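Deoxyribodipyrimidine photo-lyase (Oryza sativa Japonica Group, PDB 3UMV) uses light to split cyclobutane pyrimidine dimers in UV-damaged DNA back into two pyrimidines, with FAD as its cofactor. Local coordinates at residues S68-P80 against L109-I121. Numbering follows the deposited sequence.
With URE (urea), chain M; URE (urea), chain N; EDO (1,2-ethanediol), chain H.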
ATOM      1  N   SER A  68      20.541 -13.573  21.617  1.00 31.23           N
ATOM      2  CA  SER A  68      21.277 -13.119  20.445  1.00 29.89           C
ATOM      3  C   SER A  68      20.892 -11.687  20.109  1.00 30.08           C
ATOM      4  O   SER A  68      19.824 -11.218  20.516  1.00 26.53           O
ATOM      5  CB  SER A  68      20.986 -14.034  19.260  1.00 32.31           C
ATOM      6  OG  SER A  68      21.372 -15.368  19.554  1.00 33.10           O
ATOM      7  N   PRO A  69      21.774 -10.976  19.387  1.00 29.48           N
ATOM      8  CA  PRO A  69      21.513  -9.588  18.994  1.00 27.92           C
ATOM      9  C   PRO A  69      20.519  -9.482  17.840  1.00 26.27           C
ATOM     10  O   PRO A  69      20.264 -10.468  17.142  1.00 25.13           O
ATOM     11  CB  PRO A  69      22.889  -9.085  18.556  1.00 28.02           C
ATOM     12  CG  PRO A  69      23.597 -10.296  18.101  1.00 31.27           C
ATOM     13  CD  PRO A  69      23.121 -11.418  18.987  1.00 28.27           C
ATOM     14  N   LEU A  70      19.988  -8.277  17.657  1.00 20.80           N
ATOM     15  CA  LEU A  70      18.912  -8.001  16.706  1.00 21.66           C
ATOM     16  C   LEU A  70      19.288  -6.829  15.808  1.00 22.02           C
ATOM     17  O   LEU A  70      19.762  -5.803  16.296  1.00 22.10           O
ATOM     18  CB  LEU A  70      17.638  -7.638  17.467  1.00 21.11           C
ATOM     19  CG  LEU A  70      16.428  -7.198  16.625  1.00 23.91           C
ATOM     20  CD1 LEU A  70      15.915  -8.334  15.774  1.00 20.05           C
ATOM     21  CD2 LEU A  70      15.323  -6.670  17.512  1.00 24.88           C
ATOM     22  N   ALA A  71      19.078  -6.985  14.503  1.00 22.43           N
ATOM     23  CA  ALA A  71      19.343  -5.918  13.541  1.00 20.19           C
ATOM     24  C   ALA A  71      18.191  -5.775  12.549  1.00 20.53           C
ATOM     25  O   ALA A  71      17.474  -6.742  12.287  1.00 20.95           O
ATOM     26  CB  ALA A  71      20.623  -6.176  12.788  1.00 19.30           C
ATOM     27  N   VAL A  72      18.017  -4.566  12.020  1.00 18.83           N
ATOM     28  CA  VAL A  72      17.052  -4.310  10.950  1.00 16.63           C
ATOM     29  C   VAL A  72      17.831  -4.008   9.673  1.00 17.37           C
ATOM     30  O   VAL A  72      18.857  -3.316   9.707  1.00 20.28           O
ATOM     31  CB  VAL A  72      16.136  -3.104  11.277  1.00 20.35           C
ATOM     32  CG1 VAL A  72      15.216  -2.802  10.099  1.00 19.07           C
ATOM     33  CG2 VAL A  72      15.343  -3.357  12.554  1.00 21.04           C
ATOM     34  N   ALA A  73      17.366  -4.543   8.548  1.00 13.94           N
ATOM     35  CA  ALA A  73      17.980  -4.262   7.255  1.00 16.73           C
ATOM     36  C   ALA A  73      16.918  -3.866   6.244  1.00 17.36           C
ATOM     37  O   ALA A  73      15.855  -4.477   6.192  1.00 16.89           O
ATOM     38  CB  ALA A  73      18.768  -5.481   6.750  1.00 18.11           C
ATOM     39  N   PHE A  74      17.195  -2.825   5.457  1.00 15.30           N
ATOM     40  CA  PHE A  74      16.277  -2.400   4.404  1.00 14.61           C
ATOM     41  C   PHE A  74      16.998  -2.399   3.068  1.00 12.47           C
ATOM     42  O   PHE A  74      18.079  -1.812   2.942  1.00 19.16           O
ATOM     43  CB  PHE A  74      15.733  -0.999   4.675  1.00 18.17           C
ATOM     44  CG  PHE A  74      14.706  -0.559   3.678  1.00 16.08           C
ATOM     45  CD1 PHE A  74      13.355  -0.775   3.924  1.00 17.08           C
ATOM     46  CD2 PHE A  74      15.079   0.034   2.480  1.00 15.85           C
ATOM     47  CE1 PHE A  74      12.404  -0.391   2.999  1.00 18.23           C
ATOM     48  CE2 PHE A  74      14.129   0.423   1.551  1.00 17.73           C
ATOM     49  CZ  PHE A  74      12.791   0.215   1.805  1.00 19.89           C
ATOM     50  N   ALA A  75      16.422  -3.052   2.067  1.00 13.97           N
ATOM     51  CA  ALA A  75      17.007  -3.014   0.719  1.00 22.14           C
ATOM     52  C   ALA A  75      16.176  -2.155  -0.220  1.00 19.95           C
ATOM     53  O   ALA A  75      14.999  -2.439  -0.453  1.00 18.97           O
ATOM     54  CB  ALA A  75      17.149  -4.424   0.148  1.00 22.51           C
ATOM     55  N   LEU A  76      16.780  -1.093  -0.747  1.00 18.66           N
ATOM     56  CA  LEU A  76      16.144  -0.299  -1.794  1.00 19.22           C
ATOM     57  C   LEU A  76      16.379  -0.969  -3.151  1.00 19.67           C
ATOM     58  O   LEU A  76      17.522  -1.225  -3.517  1.00 25.07           O
ATOM     59  CB  LEU A  76      16.731   1.112  -1.816  1.00 20.61           C
ATOM     60  CG  LEU A  76      16.020   2.077  -2.774  1.00 20.94           C
ATOM     61  CD1 LEU A  76      14.599   2.391  -2.262  1.00 20.50           C
ATOM     62  CD2 LEU A  76      16.821   3.357  -2.975  1.00 21.03           C
ATOM     63  N   PHE A  77      15.318  -1.270  -3.897  1.00 23.25           N
ATOM     64  CA  PHE A  77      15.521  -1.778  -5.254  1.00 20.15           C
ATOM     65  C   PHE A  77      16.154  -0.663  -6.081  1.00 15.24           C
ATOM     66  O   PHE A  77      15.691   0.472  -6.065  1.00 20.77           O
ATOM     67  CB  PHE A  77      14.208  -2.222  -5.893  1.00 21.75           C
ATOM     68  CG  PHE A  77      13.609  -3.458  -5.273  1.00 26.24           C
ATOM     69  CD1 PHE A  77      13.454  -4.617  -6.015  1.00 31.40           C
ATOM     70  CD2 PHE A  77      13.197  -3.457  -3.956  1.00 29.08           C
ATOM     71  CE1 PHE A  77      12.901  -5.757  -5.447  1.00 33.31           C
ATOM     72  CE2 PHE A  77      12.652  -4.597  -3.381  1.00 33.33           C
ATOM     73  CZ  PHE A  77      12.503  -5.745  -4.131  1.00 33.57           C
ATOM     74  N   PRO A  78      17.227  -0.978  -6.809  1.00 20.67           N
ATOM     75  CA  PRO A  78      17.896   0.062  -7.597  1.00 21.85           C
ATOM     76  C   PRO A  78      17.115   0.432  -8.872  1.00 22.49           C
ATOM     77  O   PRO A  78      16.175  -0.272  -9.243  1.00 22.60           O
ATOM     78  CB  PRO A  78      19.231  -0.601  -7.968  1.00 23.27           C
ATOM     79  CG  PRO A  78      18.897  -2.055  -8.035  1.00 21.47           C
ATOM     80  CD  PRO A  78      17.913  -2.274  -6.896  1.00 20.16           C
ATOM     81  N   ARG A  79      17.507   1.528  -9.514  1.00 23.59           N
ATOM     82  CA  ARG A  79      16.915   1.961 -10.780  1.00 25.36           C
ATOM     83  C   ARG A  79      16.692   0.748 -11.688  1.00 27.53           C
ATOM     84  O   ARG A  79      17.589  -0.077 -11.852  1.00 28.78           O
ATOM     85  CB  ARG A  79      17.848   2.978 -11.442  1.00 25.08           C
ATOM     86  CG  ARG A  79      17.364   3.541 -12.767  1.00 33.19           C
ATOM     87  CD  ARG A  79      18.466   4.372 -13.414  1.00 39.92           C
ATOM     88  NE  ARG A  79      19.672   3.567 -13.605  1.00 47.04           N
ATOM     89  CZ  ARG A  79      20.903   4.062 -13.698  1.00 57.95           C
ATOM     90  NH1 ARG A  79      21.935   3.241 -13.868  1.00 58.75           N
ATOM     91  NH2 ARG A  79      21.107   5.373 -13.613  1.00 60.35           N
ATOM     92  N   PRO A  80      15.499   0.631 -12.299  1.00 29.42           N
ATOM     93  CA  PRO A  80      14.374   1.570 -12.381  1.00 29.27           C
ATOM     94  C   PRO A  80      13.460   1.591 -11.149  1.00 25.58           C
ATOM     95  O   PRO A  80      12.391   2.202 -11.222  1.00 25.09           O
ATOM     96  CB  PRO A  80      13.592   1.044 -13.583  1.00 29.03           C
ATOM     97  CG  PRO A  80      13.805  -0.425 -13.511  1.00 27.73           C
ATOM     98  CD  PRO A  80      15.244  -0.580 -13.101  1.00 29.19           C
ATOM     99  N   LEU A 109      19.186   0.279  18.093  1.00 30.46           N
ATOM    100  CA  LEU A 109      18.825  -0.765  17.146  1.00 29.59           C
ATOM    101  C   LEU A 109      19.514  -0.461  15.820  1.00 27.90           C
ATOM    102  O   LEU A 109      19.233   0.556  15.185  1.00 26.44           O
ATOM    103  CB  LEU A 109      17.302  -0.811  16.966  1.00 27.32           C
ATOM    104  CG  LEU A 109      16.677  -1.775  15.951  1.00 29.57           C
ATOM    105  CD1 LEU A 109      16.951  -3.235  16.293  1.00 27.50           C
ATOM    106  CD2 LEU A 109      15.186  -1.521  15.871  1.00 28.82           C
ATOM    107  N   PRO A 110      20.439  -1.337  15.413  1.00 22.68           N
ATOM    108  CA  PRO A 110      21.231  -1.199  14.187  1.00 22.85           C
ATOM    109  C   PRO A 110      20.337  -1.227  12.958  1.00 25.55           C
ATOM    110  O   PRO A 110      19.499  -2.119  12.842  1.00 25.19           O
ATOM    111  CB  PRO A 110      22.121  -2.448  14.205  1.00 24.83           C
ATOM    112  CG  PRO A 110      22.114  -2.911  15.615  1.00 24.58           C
ATOM    113  CD  PRO A 110      20.767  -2.571  16.147  1.00 25.71           C
ATOM    114  N   PHE A 111      20.511  -0.266  12.054  1.00 21.08           N
ATOM    115  CA  PHE A 111      19.715  -0.220  10.828  1.00 20.88           C
ATOM    116  C   PHE A 111      20.659  -0.266   9.635  1.00 19.47           C
ATOM    117  O   PHE A 111      21.402   0.681   9.394  1.00 22.30           O
ATOM    118  CB  PHE A 111      18.860   1.056  10.795  1.00 18.12           C
ATOM    119  CG  PHE A 111      18.008   1.207   9.552  1.00 19.04           C
ATOM    120  CD1 PHE A 111      16.836   0.480   9.395  1.00 18.69           C
ATOM    121  CD2 PHE A 111      18.371   2.102   8.558  1.00 23.39           C
ATOM    122  CE1 PHE A 111      16.040   0.639   8.246  1.00 19.07           C
ATOM    123  CE2 PHE A 111      17.590   2.258   7.417  1.00 19.93           C
ATOM    124  CZ  PHE A 111      16.419   1.522   7.266  1.00 17.91           C
ATOM    125  N   PHE A 112      20.627  -1.371   8.891  1.00 19.97           N
ATOM    126  CA  PHE A 112      21.430  -1.515   7.679  1.00 21.81           C
ATOM    127  C   PHE A 112      20.647  -1.060   6.447  1.00 21.86           C
ATOM    128  O   PHE A 112      19.581  -1.598   6.151  1.00 26.46           O
ATOM    129  CB  PHE A 112      21.844  -2.973   7.479  1.00 18.18           C
ATOM    130  CG  PHE A 112      22.819  -3.478   8.509  1.00 22.43           C
ATOM    131  CD1 PHE A 112      24.179  -3.448   8.269  1.00 23.36           C
ATOM    132  CD2 PHE A 112      22.367  -3.984   9.715  1.00 23.68           C
ATOM    133  CE1 PHE A 112      25.082  -3.916   9.218  1.00 23.87           C
ATOM    134  CE2 PHE A 112      23.266  -4.456  10.677  1.00 23.10           C
ATOM    135  CZ  PHE A 112      24.623  -4.421  10.425  1.00 22.22           C
ATOM    136  N   LEU A 113      21.180  -0.072   5.736  1.00 21.07           N
ATOM    137  CA  LEU A 113      20.580   0.394   4.493  1.00 22.29           C
ATOM    138  C   LEU A 113      21.380  -0.080   3.289  1.00 23.33           C
ATOM    139  O   LEU A 113      22.569   0.219   3.170  1.00 27.62           O
ATOM    140  CB  LEU A 113      20.490   1.918   4.474  1.00 21.30           C
ATOM    141  CG  LEU A 113      19.817   2.439   3.203  1.00 24.69           C
ATOM    142  CD1 LEU A 113      18.405   1.909   3.104  1.00 24.75           C
ATOM    143  CD2 LEU A 113      19.823   3.964   3.164  1.00 28.63           C
ATOM    144  N   PHE A 114      20.720  -0.811   2.394  1.00 19.77           N
ATOM    145  CA  PHE A 114      21.367  -1.340   1.194  1.00 21.63           C
ATOM    146  C   PHE A 114      20.729  -0.753  -0.066  1.00 23.51           C
ATOM    147  O   PHE A 114      19.528  -0.918  -0.296  1.00 21.97           O
ATOM    148  CB  PHE A 114      21.259  -2.867   1.168  1.00 21.53           C
ATOM    149  CG  PHE A 114      22.008  -3.553   2.285  1.00 24.05           C
ATOM    150  CD1 PHE A 114      21.337  -4.320   3.225  1.00 19.51           C
ATOM    151  CD2 PHE A 114      23.380  -3.426   2.395  1.00 27.28           C
ATOM    152  CE1 PHE A 114      22.027  -4.962   4.246  1.00 21.07           C
ATOM    153  CE2 PHE A 114      24.078  -4.057   3.418  1.00 27.59           C
ATOM    154  CZ  PHE A 114      23.404  -4.822   4.348  1.00 26.13           C
ATOM    155  N   THR A 115      21.513  -0.055  -0.881  1.00 24.22           N
ATOM    156  CA  THR A 115      20.951   0.552  -2.084  1.00 29.93           C
ATOM    157  C   THR A 115      21.249  -0.222  -3.377  1.00 34.59           C
ATOM    158  O   THR A 115      20.873   0.205  -4.470  1.00 35.06           O
ATOM    159  CB  THR A 115      21.351   2.037  -2.212  1.00 30.57           C
ATOM    160  OG1 THR A 115      22.769   2.175  -2.077  1.00 37.03           O
ATOM    161  CG2 THR A 115      20.672   2.844  -1.117  1.00 29.55           C
ATOM    162  N   GLY A 116      21.896  -1.373  -3.240  1.00 32.39           N
ATOM    163  CA  GLY A 116      22.238  -2.195  -4.388  1.00 37.98           C
ATOM    164  C   GLY A 116      21.167  -3.205  -4.761  1.00 39.08           C
ATOM    165  O   GLY A 116      21.135  -3.688  -5.889  1.00 44.90           O
ATOM    166  N   GLY A 117      20.284  -3.523  -3.821  1.00 36.11           N
ATOM    167  CA  GLY A 117      19.202  -4.453  -4.089  1.00 32.87           C
ATOM    168  C   GLY A 117      19.120  -5.535  -3.032  1.00 29.64           C
ATOM    169  O   GLY A 117      19.980  -5.605  -2.150  1.00 31.29           O
ATOM    170  N   PRO A 118      18.080  -6.378  -3.111  1.00 33.00           N
ATOM    171  CA  PRO A 118      17.841  -7.450  -2.137  1.00 30.65           C
ATOM    172  C   PRO A 118      18.966  -8.492  -2.021  1.00 29.66           C
ATOM    173  O   PRO A 118      19.039  -9.148  -0.989  1.00 26.48           O
ATOM    174  CB  PRO A 118      16.541  -8.103  -2.631  1.00 31.16           C
ATOM    175  CG  PRO A 118      16.352  -7.616  -4.036  1.00 34.51           C
ATOM    176  CD  PRO A 118      16.983  -6.264  -4.084  1.00 32.81           C
ATOM    177  N   ALA A 119      19.813  -8.649  -3.036  1.00 28.79           N
ATOM    178  CA  ALA A 119      20.921  -9.612  -2.947  1.00 29.89           C
ATOM    179  C   ALA A 119      21.885  -9.287  -1.800  1.00 28.07           C
ATOM    180  O   ALA A 119      22.623 -10.154  -1.323  1.00 32.45           O
ATOM    181  CB  ALA A 119      21.670  -9.693  -4.273  1.00 29.65           C
ATOM    182  N   GLU A 120      21.877  -8.035  -1.361  1.00 30.79           N
ATOM    183  CA  GLU A 120      22.700  -7.613  -0.234  1.00 31.59           C
ATOM    184  C   GLU A 120      22.204  -8.211   1.090  1.00 26.63           C
ATOM    185  O   GLU A 120      22.959  -8.311   2.058  1.00 27.22           O
ATOM    186  CB  GLU A 120      22.755  -6.085  -0.169  1.00 38.46           C
ATOM    187  CG  GLU A 120      23.557  -5.472  -1.318  1.00 47.29           C
ATOM    188  CD  GLU A 120      23.442  -3.958  -1.396  1.00 56.72           C
ATOM    189  OE1 GLU A 120      22.320  -3.457  -1.626  1.00 60.88           O
ATOM    190  OE2 GLU A 120      24.473  -3.266  -1.236  1.00 58.20           O
ATOM    191  N   ILE A 121      20.936  -8.614   1.121  1.00 19.46           N
ATOM    192  CA  ILE A 121      20.311  -9.153   2.331  1.00 19.96           C
ATOM    193  C   ILE A 121      20.940 -10.502   2.707  1.00 23.77           C
ATOM    194  O   ILE A 121      21.431 -10.676   3.829  1.00 24.66           O
ATOM    195  CB  ILE A 121      18.777  -9.273   2.161  1.00 21.57           C
ATOM    196  CG1 ILE A 121      18.157  -7.882   1.995  1.00 24.55           C
ATOM    197  CG2 ILE A 121      18.134 -10.034   3.327  1.00 20.41           C
ATOM    198  CD1 ILE A 121      18.283  -6.998   3.228  1.00 25.03           C
TER
HETATM  199  C   URE M 904      11.969  -0.542  -2.179  1.00 21.71           C
HETATM  200  O   URE M 904      12.099  -1.472  -1.377  1.00 24.09           O
HETATM  201  N1  URE M 904      12.920  -0.287  -3.039  1.00 18.35           N
HETATM  202  N2  URE M 904      10.874   0.181  -2.211  1.00 22.69           N
HETATM  203  C   URE N 905      25.809  -1.479   5.121  1.00 33.24           C
HETATM  204  O   URE N 905      25.399  -0.870   6.095  1.00 28.10           O
HETATM  205  N1  URE N 905      25.320  -1.214   3.937  1.00 33.15           N
HETATM  206  N2  URE N 905      26.728  -2.401   5.263  1.00 34.60           N
HETATM  207  C1  EDO H 708      21.355   1.581 -10.416  1.00 57.63           C
HETATM  208  O1  EDO H 708      21.983   1.950  -9.246  1.00 58.92           O
HETATM  209  C2  EDO H 708      21.275   0.265 -10.780  1.00 54.90           C
HETATM  210  O2  EDO H 708      20.389  -0.134 -11.758  1.00 51.96           O
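V72 fits between L109 and F111: CG1, anti to the backbone N (chi1 176°), meets the edge of the F111 ring with 3.7 Å to CD1, while CG2 rests on CD2 of L109. Further along the same face, CZ of F111 abuts CB of F74, and the F74 ring runs alongside L113. On the other face strand 70-75 offers only alanines: CB of A73 lies 4.1 Å from CE1 of F114 and 3.9 Å from CD1 of I121, and A71 CB touches the F112 rim. One face of the F114 ring carries CB of E120; in place of F114 an alanine would probably leave both the E120 methylene and the A73 methyl without their aromatic neighbour. At the loop end, P118 sits over one face of the F77 ring. Backbone hydrogen bonds join the parallel strands, F74 N reaching F112 O at 2.8 Å and F114 N reaching F74 O at 2.9 Å. Beyond them the chain makes a type I beta turn from G117 to E120, and just before it G116 N makes a weak hydrogen bond to OE1 of E120. A urea donates a hydrogen bond from N1 to L113 O, 3.2 Å away, beside the F114 ring. This is the parallel pairing of a right-handed beta-alpha-beta unit in the photolyase alpha/beta domain: helix 87-106 packs on F74 and F111, helix 54-66 on L70 and V72, and strand 40-44 hydrogen-bonds the far side of strand 70-75, leaving 111-114 outermost in the sheet.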